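Long-range contacts in glyoxalase-related enzyme (Fulvimarina pelagi, PDB 3BQX), which is of unknown function but belongs to the vicinal oxygen chelate (glyoxalase/bleomycin resistance/dioxygenase) superfamily, in which many members are metal-dependent enzymes: residues P104-L109 against A124-W129; N76-T81 against W129-D134; L97-D102 against R110-D115; S70-H75 against G118-I123. One frame throughout, in Å; residues are numbered along the deposited sequence.

Interaction 1: P104-L109 against A124-W129; sequences PPHGGL and AFNPVW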
# COMPACT_ATOMS: atom_id res chain seq x y z
N PRO A 104 -11.46 14.08 12.18
CA PRO A 104 -11.87 14.12 10.77
C PRO A 104 -13.40 14.07 10.72
O PRO A 104 -14.05 13.77 11.72
CB PRO A 104 -11.23 12.87 10.20
CG PRO A 104 -11.38 11.90 11.34
CD PRO A 104 -10.95 12.75 12.54
N PRO A 105 -13.98 14.36 9.55
CA PRO A 105 -15.44 14.33 9.40
C PRO A 105 -16.08 13.02 9.84
O PRO A 105 -17.12 13.02 10.51
CB PRO A 105 -15.63 14.60 7.91
CG PRO A 105 -14.47 15.49 7.58
CD PRO A 105 -13.33 14.80 8.30
N HIS A 106 -15.47 11.90 9.47
CA HIS A 106 -16.00 10.59 9.83
C HIS A 106 -15.75 10.19 11.28
O HIS A 106 -15.83 9.02 11.64
CB HIS A 106 -15.44 9.51 8.88
CG HIS A 106 -13.95 9.46 8.83
ND1 HIS A 106 -13.18 8.93 9.85
CD2 HIS A 106 -13.08 9.87 7.88
CE1 HIS A 106 -11.90 9.02 9.52
NE2 HIS A 106 -11.81 9.58 8.33
N GLY A 107 -15.46 11.18 12.12
CA GLY A 107 -15.22 10.92 13.53
C GLY A 107 -13.86 10.35 13.86
O GLY A 107 -13.07 10.01 12.97
N GLY A 108 -13.58 10.23 15.15
CA GLY A 108 -12.31 9.69 15.59
C GLY A 108 -11.24 10.76 15.68
O GLY A 108 -11.55 11.93 15.91
N LEU A 109 -9.99 10.37 15.49
CA LEU A 109 -8.87 11.30 15.55
C LEU A 109 -7.77 10.81 14.61
O LEU A 109 -7.44 9.63 14.62
CB LEU A 109 -8.32 11.38 16.98
CG LEU A 109 -7.14 12.33 17.22
CD1 LEU A 109 -7.60 13.77 17.04
CD2 LEU A 109 -6.60 12.12 18.63
N ALA A 124 -4.23 6.99 12.77
CA ALA A 124 -5.61 7.22 13.12
C ALA A 124 -6.22 6.32 14.18
O ALA A 124 -5.80 5.18 14.37
CB ALA A 124 -6.47 7.12 11.85
N PHE A 125 -7.22 6.88 14.85
CA PHE A 125 -8.00 6.15 15.83
C PHE A 125 -9.41 6.14 15.24
O PHE A 125 -10.04 7.18 15.12
CB PHE A 125 -8.03 6.87 17.18
CG PHE A 125 -9.04 6.29 18.14
CD1 PHE A 125 -8.95 4.97 18.56
CD2 PHE A 125 -10.10 7.07 18.61
CE1 PHE A 125 -9.91 4.42 19.42
CE2 PHE A 125 -11.06 6.54 19.46
CZ PHE A 125 -10.96 5.21 19.87
N ASN A 126 -9.86 4.96 14.81
CA ASN A 126 -11.20 4.81 14.23
C ASN A 126 -11.82 3.61 14.92
O ASN A 126 -11.67 2.47 14.47
CB ASN A 126 -11.11 4.56 12.72
CG ASN A 126 -12.47 4.62 12.05
OD1 ASN A 126 -13.48 4.22 12.64
ND2 ASN A 126 -12.50 5.11 10.82
N PRO A 127 -12.56 3.85 16.02
CA PRO A 127 -13.21 2.79 16.79
C PRO A 127 -14.28 1.97 16.07
O PRO A 127 -14.66 0.90 16.54
CB PRO A 127 -13.79 3.56 17.98
CG PRO A 127 -14.16 4.86 17.36
CD PRO A 127 -12.94 5.18 16.52
N VAL A 128 -14.76 2.46 14.94
CA VAL A 128 -15.79 1.75 14.19
C VAL A 128 -15.27 0.51 13.47
O VAL A 128 -16.00 -0.47 13.30
CB VAL A 128 -16.47 2.68 13.17
CG1 VAL A 128 -17.58 1.95 12.45
CG2 VAL A 128 -17.03 3.91 13.89
N TRP A 129 -14.00 0.54 13.06
CA TRP A 129 -13.39 -0.60 12.36
C TRP A 129 -12.61 -1.50 13.32
O TRP A 129 -11.60 -1.09 13.90
CB TRP A 129 -12.44 -0.10 11.27
CG TRP A 129 -13.09 0.68 10.17
CD1 TRP A 129 -14.34 1.24 10.16
CD2 TRP A 129 -12.48 1.05 8.92
NE1 TRP A 129 -14.54 1.93 8.99
CE2 TRP A 129 -13.42 1.83 8.21
CE3 TRP A 129 -11.24 0.79 8.33
CZ2 TRP A 129 -13.15 2.36 6.95
CZ3 TRP A 129 -10.97 1.31 7.07
CH2 TRP A 129 -11.92 2.09 6.40
O HOH W 1 -14.61 6.75 13.77
O HOH W 2 -10.21 8.42 12.46
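L109 and F125 meet as an antiparallel hydrogen-bonded pair, the last bridge where strands 109-114 and 120-125 part. F125 N gives a bond of 2.8 Å to L109 O, and L109 N returns one of 3.2 Å to F125 O, which also takes a water and a CA-H...O contact from G108 CA. G108, at positive phi, has backbone angles that suit a residue lacking CB.

From N126 CB the chain leads to a CG set anti to the backbone N (chi1 -171°). OD1 accepts from V128 N at 3.2 Å, a bent bond that makes an Asx turn, and a water links OD1 weakly to H106 O. ND2 stands over one face of the W129 indole, towards its rim, and comes within 4.0 Å of H106 ND1. The H106 ring and N126 amide planes are 12° apart, but the side chains cross at about a right angle and ND2 meets the ring obliquely, so this is no stack.

H106 ND1 is buried here with no partner in the model. The chemistry thus implies a join fixed by backbone bonds, with side chains and two bridging waters, one held only weakly, adding a softer margin at the surface.

Interaction 2: N76-T81 against W129-D134; sequences NVRAET and WPIGAD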
# COMPACT_ATOMS: atom_id res chain seq x y z
N ASN A 76 -3.81 2.19 12.16
CA ASN A 76 -4.87 2.43 13.14
C ASN A 76 -4.48 1.96 14.54
O ASN A 76 -4.02 0.83 14.72
CB ASN A 76 -6.16 1.75 12.69
CG ASN A 76 -6.85 2.49 11.55
OD1 ASN A 76 -6.23 3.31 10.86
ND2 ASN A 76 -8.13 2.20 11.35
N VAL A 77 -4.69 2.82 15.52
CA VAL A 77 -4.35 2.52 16.91
C VAL A 77 -5.57 2.10 17.73
O VAL A 77 -6.71 2.35 17.33
CB VAL A 77 -3.67 3.73 17.58
CG1 VAL A 77 -2.42 4.10 16.78
CG2 VAL A 77 -4.63 4.91 17.62
N ARG A 78 -5.33 1.49 18.89
CA ARG A 78 -6.41 1.00 19.74
C ARG A 78 -7.03 1.99 20.72
O ARG A 78 -8.00 1.66 21.40
CB ARG A 78 -5.94 -0.25 20.49
CG ARG A 78 -5.61 -1.43 19.58
CD ARG A 78 -5.26 -2.67 20.39
NE ARG A 78 -4.84 -3.79 19.55
CZ ARG A 78 -5.66 -4.51 18.79
NH1 ARG A 78 -6.96 -4.23 18.75
NH2 ARG A 78 -5.18 -5.51 18.06
N ALA A 79 -6.50 3.21 20.79
CA ALA A 79 -7.04 4.22 21.68
C ALA A 79 -6.67 5.62 21.19
O ALA A 79 -5.58 5.82 20.65
CB ALA A 79 -6.53 4.01 23.11
N GLU A 80 -7.56 6.58 21.39
CA GLU A 80 -7.31 7.95 20.93
C GLU A 80 -6.03 8.53 21.50
O GLU A 80 -5.38 9.34 20.85
CB GLU A 80 -8.49 8.86 21.29
CG GLU A 80 -8.54 10.14 20.48
CD GLU A 80 -9.78 10.96 20.76
OE1 GLU A 80 -10.89 10.40 20.74
OE2 GLU A 80 -9.64 12.18 20.99
N THR A 81 -5.68 8.12 22.71
CA THR A 81 -4.47 8.62 23.37
C THR A 81 -3.18 8.13 22.74
O THR A 81 -2.10 8.56 23.14
CB THR A 81 -4.44 8.21 24.86
OG1 THR A 81 -4.50 6.78 24.96
CG2 THR A 81 -5.60 8.82 25.61
N TRP A 129 -14.00 0.54 13.06
CA TRP A 129 -13.39 -0.60 12.36
C TRP A 129 -12.61 -1.50 13.32
O TRP A 129 -11.60 -1.09 13.90
CB TRP A 129 -12.44 -0.10 11.27
CG TRP A 129 -13.09 0.68 10.17
CD1 TRP A 129 -14.34 1.24 10.16
CD2 TRP A 129 -12.48 1.05 8.92
NE1 TRP A 129 -14.54 1.93 8.99
CE2 TRP A 129 -13.42 1.83 8.21
CE3 TRP A 129 -11.24 0.79 8.33
CZ2 TRP A 129 -13.15 2.36 6.95
CZ3 TRP A 129 -10.97 1.31 7.07
CH2 TRP A 129 -11.92 2.09 6.40
N PRO A 130 -13.07 -2.75 13.49
CA PRO A 130 -12.40 -3.69 14.39
C PRO A 130 -10.95 -4.02 14.01
O PRO A 130 -10.62 -4.16 12.83
CB PRO A 130 -13.30 -4.93 14.30
CG PRO A 130 -14.64 -4.36 14.01
CD PRO A 130 -14.33 -3.30 12.98
N ILE A 131 -10.10 -4.12 15.02
CA ILE A 131 -8.69 -4.47 14.83
C ILE A 131 -8.50 -5.81 15.56
O ILE A 131 -8.62 -5.87 16.78
CB ILE A 131 -7.74 -3.43 15.45
CG1 ILE A 131 -8.00 -2.05 14.84
CG2 ILE A 131 -6.30 -3.84 15.22
CD1 ILE A 131 -7.12 -0.94 15.42
N GLY A 132 -8.23 -6.86 14.80
CA GLY A 132 -8.06 -8.19 15.37
C GLY A 132 -6.82 -8.42 16.21
O GLY A 132 -5.94 -7.55 16.31
N ALA A 133 -6.74 -9.60 16.80
CA ALA A 133 -5.62 -9.99 17.66
C ALA A 133 -4.26 -9.72 17.02
O ALA A 133 -3.34 -9.23 17.68
CB ALA A 133 -5.74 -11.46 18.04
N ASP A 134 -4.12 -10.04 15.74
CA ASP A 134 -2.85 -9.81 15.05
C ASP A 134 -3.00 -8.81 13.92
O ASP A 134 -2.65 -9.10 12.77
CB ASP A 134 -2.26 -11.12 14.52
CG ASP A 134 -1.55 -11.91 15.60
OD1 ASP A 134 -2.22 -12.33 16.57
OD2 ASP A 134 -0.32 -12.11 15.48
O HOH W 3 -9.72 0.82 13.48
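R78 grips two successive carbonyls of strand 131-132. NH1 reaches I131 O at 3.1 Å in an almost straight bond (172°), and NH2 reaches G132 O at 2.8 Å with more bend (146°). Both oxygens lie in the guanidinium plane, yet each is approached from above its own carbonyl plane, away from the lone-pair directions. The extended run from CG to NE carries the charged end this far from the loop.

I131 packs against this group. Its CG2 branch lies over one face of the guanidinium, 3.5 Å from R78 NH2, while CD1 goes the other way, to within 3.6 Å of N76 O and 4.0 Å of N76 CB. Further along, a water accepts from N76 ND2 at 3.0 Å and donates to W129 O at 2.7 Å, bridging the segments where they do not bond directly.

The second subunit adds to this corner: its Q5 packs on I131 and takes a hydrogen bond from N76 N through OE1. Two in-plane bonds with an aliphatic branch over one face should limit the rotation of the guanidinium, so an arginine that is itself exposed can clasp the C-terminal hairpin.

Interaction 3: L97-D102 against R110-D115; sequences LLRPAD and RGYVAD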
# COMPACT_ATOMS: atom_id res chain seq x y z
N LEU A 97 6.03 16.10 9.74
CA LEU A 97 4.67 16.34 10.18
C LEU A 97 3.90 17.09 9.09
O LEU A 97 4.31 18.17 8.66
CB LEU A 97 4.67 17.16 11.47
CG LEU A 97 3.33 17.54 12.10
CD1 LEU A 97 2.50 16.29 12.39
CD2 LEU A 97 3.58 18.32 13.38
N LEU A 98 2.80 16.50 8.63
CA LEU A 98 1.99 17.11 7.58
C LEU A 98 0.69 17.67 8.15
O LEU A 98 0.21 18.72 7.71
CB LEU A 98 1.67 16.09 6.48
CG LEU A 98 2.85 15.57 5.66
CD1 LEU A 98 2.36 14.52 4.67
CD2 LEU A 98 3.52 16.73 4.92
N ARG A 99 0.12 16.98 9.12
CA ARG A 99 -1.11 17.43 9.74
C ARG A 99 -1.24 16.96 11.18
O ARG A 99 -1.31 15.76 11.44
CB ARG A 99 -2.33 16.95 8.93
CG ARG A 99 -3.65 17.35 9.56
CD ARG A 99 -4.83 17.13 8.62
NE ARG A 99 -6.03 17.75 9.16
CZ ARG A 99 -6.98 18.31 8.42
NH1 ARG A 99 -6.88 18.33 7.10
NH2 ARG A 99 -8.03 18.87 9.01
N PRO A 100 -1.24 17.90 12.14
CA PRO A 100 -1.37 17.52 13.55
C PRO A 100 -2.72 16.81 13.73
O PRO A 100 -3.69 17.13 13.05
CB PRO A 100 -1.31 18.86 14.27
CG PRO A 100 -0.41 19.66 13.40
CD PRO A 100 -0.92 19.33 12.01
N ALA A 101 -2.77 15.86 14.65
CA ALA A 101 -3.99 15.11 14.90
C ALA A 101 -5.20 15.96 15.26
O ALA A 101 -5.14 16.82 16.14
CB ALA A 101 -3.74 14.08 16.00
N ASP A 102 -6.31 15.71 14.57
CA ASP A 102 -7.56 16.40 14.83
C ASP A 102 -8.70 15.48 14.39
O ASP A 102 -8.46 14.47 13.73
CB ASP A 102 -7.63 17.74 14.08
CG ASP A 102 -7.60 17.59 12.57
OD1 ASP A 102 -8.45 16.86 12.03
OD2 ASP A 102 -6.73 18.22 11.93
N ARG A 110 -7.23 11.70 13.78
CA ARG A 110 -6.17 11.29 12.87
C ARG A 110 -5.27 12.43 12.43
O ARG A 110 -5.69 13.58 12.34
CB ARG A 110 -6.77 10.60 11.63
CG ARG A 110 -7.61 11.50 10.72
CD ARG A 110 -6.76 12.25 9.69
NE ARG A 110 -7.57 13.19 8.93
CZ ARG A 110 -8.03 14.34 9.41
NH1 ARG A 110 -7.77 14.70 10.66
NH2 ARG A 110 -8.78 15.13 8.64
N GLY A 111 -4.01 12.09 12.19
CA GLY A 111 -3.02 13.05 11.74
C GLY A 111 -2.20 12.42 10.62
O GLY A 111 -2.38 11.24 10.31
N TYR A 112 -1.29 13.19 10.03
CA TYR A 112 -0.46 12.68 8.94
C TYR A 112 1.02 12.99 9.14
O TYR A 112 1.38 14.09 9.57
CB TYR A 112 -0.91 13.26 7.60
CG TYR A 112 -2.21 12.70 7.06
CD1 TYR A 112 -2.23 11.52 6.32
CD2 TYR A 112 -3.42 13.39 7.23
CE1 TYR A 112 -3.41 11.04 5.76
CE2 TYR A 112 -4.60 12.92 6.68
CZ TYR A 112 -4.59 11.74 5.94
OH TYR A 112 -5.75 11.29 5.34
N VAL A 113 1.87 12.02 8.82
CA VAL A 113 3.31 12.17 8.91
C VAL A 113 3.91 11.41 7.74
O VAL A 113 3.53 10.26 7.50
CB VAL A 113 3.87 11.57 10.23
CG1 VAL A 113 5.39 11.66 10.24
CG2 VAL A 113 3.29 12.30 11.43
N ALA A 114 4.81 12.04 7.01
CA ALA A 114 5.43 11.36 5.88
C ALA A 114 6.77 10.77 6.26
O ALA A 114 7.47 11.31 7.13
CB ALA A 114 5.60 12.33 4.73
N ASP A 115 7.13 9.65 5.64
CA ASP A 115 8.41 9.04 5.95
C ASP A 115 9.51 9.87 5.27
O ASP A 115 9.21 10.83 4.56
CB ASP A 115 8.41 7.54 5.56
CG ASP A 115 8.61 7.26 4.08
OD1 ASP A 115 8.77 8.18 3.25
OD2 ASP A 115 8.60 6.05 3.74
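L98 and R99 both turn their backbone N-H groups to Y112 O, at 3.0 and 3.2 Å and from the same face of its carbonyl plane: a classic beta bulge in the hairpin of strands 96-102 and 109-114. Y112 N answers on a lone pair of R99 O, at 2.9 Å. A second shift of register follows, where R99 O and the chain up to A101 press close over G111, and D102 and R110 pair by two backbone bonds.

The tight side carries Y112 and a salt-bridge network of R99, D102 and R110. D102 OD1 receives R110 NH1 at 2.6 Å, in the guanidinium plane but from above the carboxylate; OD2 is held side-on by R99, through NE at 2.9 Å on its syn lone pair and through NH2 at longer range. R110 folds back to do this, its chain bent at chi2 (86°), and its NH2 sits over the centre of the R99 guanidinium, 3.6 Å above the plane. The two planes are 37° apart, and the shared carboxylate probably offsets their charge together with D59 of the second subunit, which bridges to R110 NH2 and hydrogen-bonds Y112 OH.

The other side is looser. L97 is exposed, its CD1 lying 3.7 Å from Y112 O and 4.2 Å from V113 CG2, and P100 points away from strand 109-114.

R110 and Y112 also lean on strand 120-125. Helix 83-92 covers the L97 and V113 side through M87, while V60 of the second subunit packs against L98, R99 and Y112.

Interaction 4: S70-H75 against G118-I123; sequences SMALAH and GHIWEI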
# COMPACT_ATOMS: atom_id res chain seq x y z
N SER A 70 0.16 9.91 -5.34
CA SER A 70 -1.17 10.14 -4.81
C SER A 70 -1.62 8.92 -4.00
O SER A 70 -2.39 8.09 -4.49
CB SER A 70 -2.16 10.39 -5.96
OG SER A 70 -3.38 10.91 -5.48
N MSE A 71 -1.12 8.81 -2.78
CA MSE A 71 -1.46 7.69 -1.92
C MSE A 71 -1.11 7.96 -0.47
O MSE A 71 -0.29 8.83 -0.16
CB MSE A 71 -0.73 6.42 -2.36
CG MSE A 71 -1.00 5.25 -1.42
SE MSE A 71 0.14 3.74 -1.62
CE MSE A 71 1.76 4.59 -1.09
N ALA A 72 -1.74 7.21 0.43
CA ALA A 72 -1.47 7.33 1.86
C ALA A 72 -1.71 5.98 2.50
O ALA A 72 -2.66 5.28 2.16
CB ALA A 72 -2.39 8.37 2.48
N LEU A 73 -0.83 5.61 3.43
CA LEU A 73 -0.98 4.35 4.16
C LEU A 73 -1.42 4.71 5.57
O LEU A 73 -0.84 5.58 6.20
CB LEU A 73 0.36 3.60 4.23
CG LEU A 73 0.96 3.25 2.87
CD1 LEU A 73 2.29 2.56 3.08
CD2 LEU A 73 0.01 2.36 2.09
N ALA A 74 -2.43 4.03 6.09
CA ALA A 74 -2.91 4.33 7.43
C ALA A 74 -2.55 3.24 8.42
O ALA A 74 -2.53 2.06 8.07
CB ALA A 74 -4.43 4.53 7.41
N HIS A 75 -2.22 3.66 9.64
CA HIS A 75 -1.92 2.76 10.74
C HIS A 75 -2.96 3.14 11.79
O HIS A 75 -3.01 4.28 12.23
CB HIS A 75 -0.51 2.99 11.30
CG HIS A 75 -0.19 2.15 12.49
ND1 HIS A 75 -0.35 2.58 13.79
CD2 HIS A 75 0.22 0.86 12.58
CE1 HIS A 75 -0.04 1.60 14.63
NE2 HIS A 75 0.31 0.55 13.91
N GLY A 118 9.00 10.84 1.69
CA GLY A 118 7.77 11.51 1.32
C GLY A 118 6.51 10.67 1.32
O GLY A 118 5.42 11.19 1.09
N HIS A 119 6.63 9.37 1.57
CA HIS A 119 5.44 8.52 1.58
C HIS A 119 4.58 8.88 2.78
O HIS A 119 5.03 8.84 3.92
CB HIS A 119 5.84 7.05 1.62
CG HIS A 119 6.66 6.63 0.45
ND1 HIS A 119 6.19 6.68 -0.85
CD2 HIS A 119 7.94 6.18 0.37
CE1 HIS A 119 7.14 6.29 -1.68
NE2 HIS A 119 8.21 5.98 -0.96
N ILE A 120 3.33 9.22 2.50
CA ILE A 120 2.39 9.65 3.52
C ILE A 120 1.77 8.57 4.40
O ILE A 120 1.22 7.58 3.90
CB ILE A 120 1.24 10.46 2.88
CG1 ILE A 120 1.81 11.66 2.12
CG2 ILE A 120 0.25 10.90 3.94
CD1 ILE A 120 0.78 12.42 1.31
N TRP A 121 1.85 8.78 5.71
CA TRP A 121 1.26 7.87 6.66
C TRP A 121 0.19 8.58 7.46
O TRP A 121 0.39 9.70 7.93
CB TRP A 121 2.30 7.33 7.65
CG TRP A 121 3.12 6.22 7.12
CD1 TRP A 121 4.30 6.33 6.44
CD2 TRP A 121 2.81 4.83 7.18
NE1 TRP A 121 4.74 5.08 6.06
CE2 TRP A 121 3.85 4.14 6.51
CE3 TRP A 121 1.76 4.09 7.74
CZ2 TRP A 121 3.87 2.75 6.38
CZ3 TRP A 121 1.78 2.69 7.61
CH2 TRP A 121 2.83 2.05 6.94
N GLU A 122 -0.96 7.94 7.60
CA GLU A 122 -2.02 8.49 8.42
C GLU A 122 -1.99 7.69 9.72
O GLU A 122 -1.92 6.46 9.68
CB GLU A 122 -3.40 8.30 7.78
CG GLU A 122 -4.55 8.67 8.73
CD GLU A 122 -5.91 8.46 8.12
OE1 GLU A 122 -6.01 7.67 7.16
OE2 GLU A 122 -6.89 9.07 8.62
N ILE A 123 -1.97 8.38 10.86
CA ILE A 123 -2.00 7.70 12.14
C ILE A 123 -3.41 8.02 12.61
O ILE A 123 -3.76 9.18 12.81
CB ILE A 123 -0.96 8.25 13.13
CG1 ILE A 123 0.44 8.14 12.52
CG2 ILE A 123 -1.04 7.49 14.44
CD1 ILE A 123 0.82 6.74 12.07
O HOH W 4 2.38 9.30 -0.26
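M71, present as selenomethionine, begins the pairing through water: its O takes a hydrogen bond of 2.7 Å from a water that accepts from I120 N at 2.9 Å, bridging strands not yet close enough to bond directly. A72 follows with a small apolar touch, CB to I120 CG2.

At L73 the parallel ladder is firm. Its N bonds to I120 O at 2.9 Å and its O receives E122 N at 2.7 Å, while W121 CA adds a CA-H...O contact to the same oxygen. The side chain lies across one face of the W121 indole: CB stands 3.8 Å from the centroid of the six-membered ring and 11° off the ring normal, a CH-pi contact, and CD1 reaches CZ2 at 3.7 Å. CG of W121 is anti to its carbonyl carbon (chi1 -80°), which turns one face of the indole to the leucine, and its NE1 is satisfied by Y23 OH.

A74 turns to the opposite face, where the extended E122 brings OE1 to 3.5 Å from A74 CB. H75 closes the run: its N meets E122 O at 2.8 Å, and its CB packs on I123 CD1. The imidazole leads away, and its NE2 bonds to L3 O of the second subunit.

These two strands are the parallel pair in a mixed four-stranded sheet. Strand 109-114 flanks 120-125 on its other edge, helix 83-92 packs on H75 and I123, and residues 71-74 continue the sheet as an antiparallel ladder into the second subunit.

Read from the N terminus, the first segment met is 70-75, whose return contact with 118-123 (interaction 4) closes a long loop around helix 83-92 and the hairpin of strands 96-102 and 109-114. Residues 76-81 close a wider, overlapping loop with 129-134 (interaction 2), so these two cross. The hairpin's interaction 3 nests inside both. Interaction 1 nests inside interaction 2, with which it shares W129, and crosses interactions 3 and 4. Together, interactions 1, 3 and 4 join all four strands, ordered 71-76, 120-125, 109-114, 96-102, of the beta-alpha-beta-beta-beta module known from this superfamily, while interaction 2 secures the C-terminal hairpin to it.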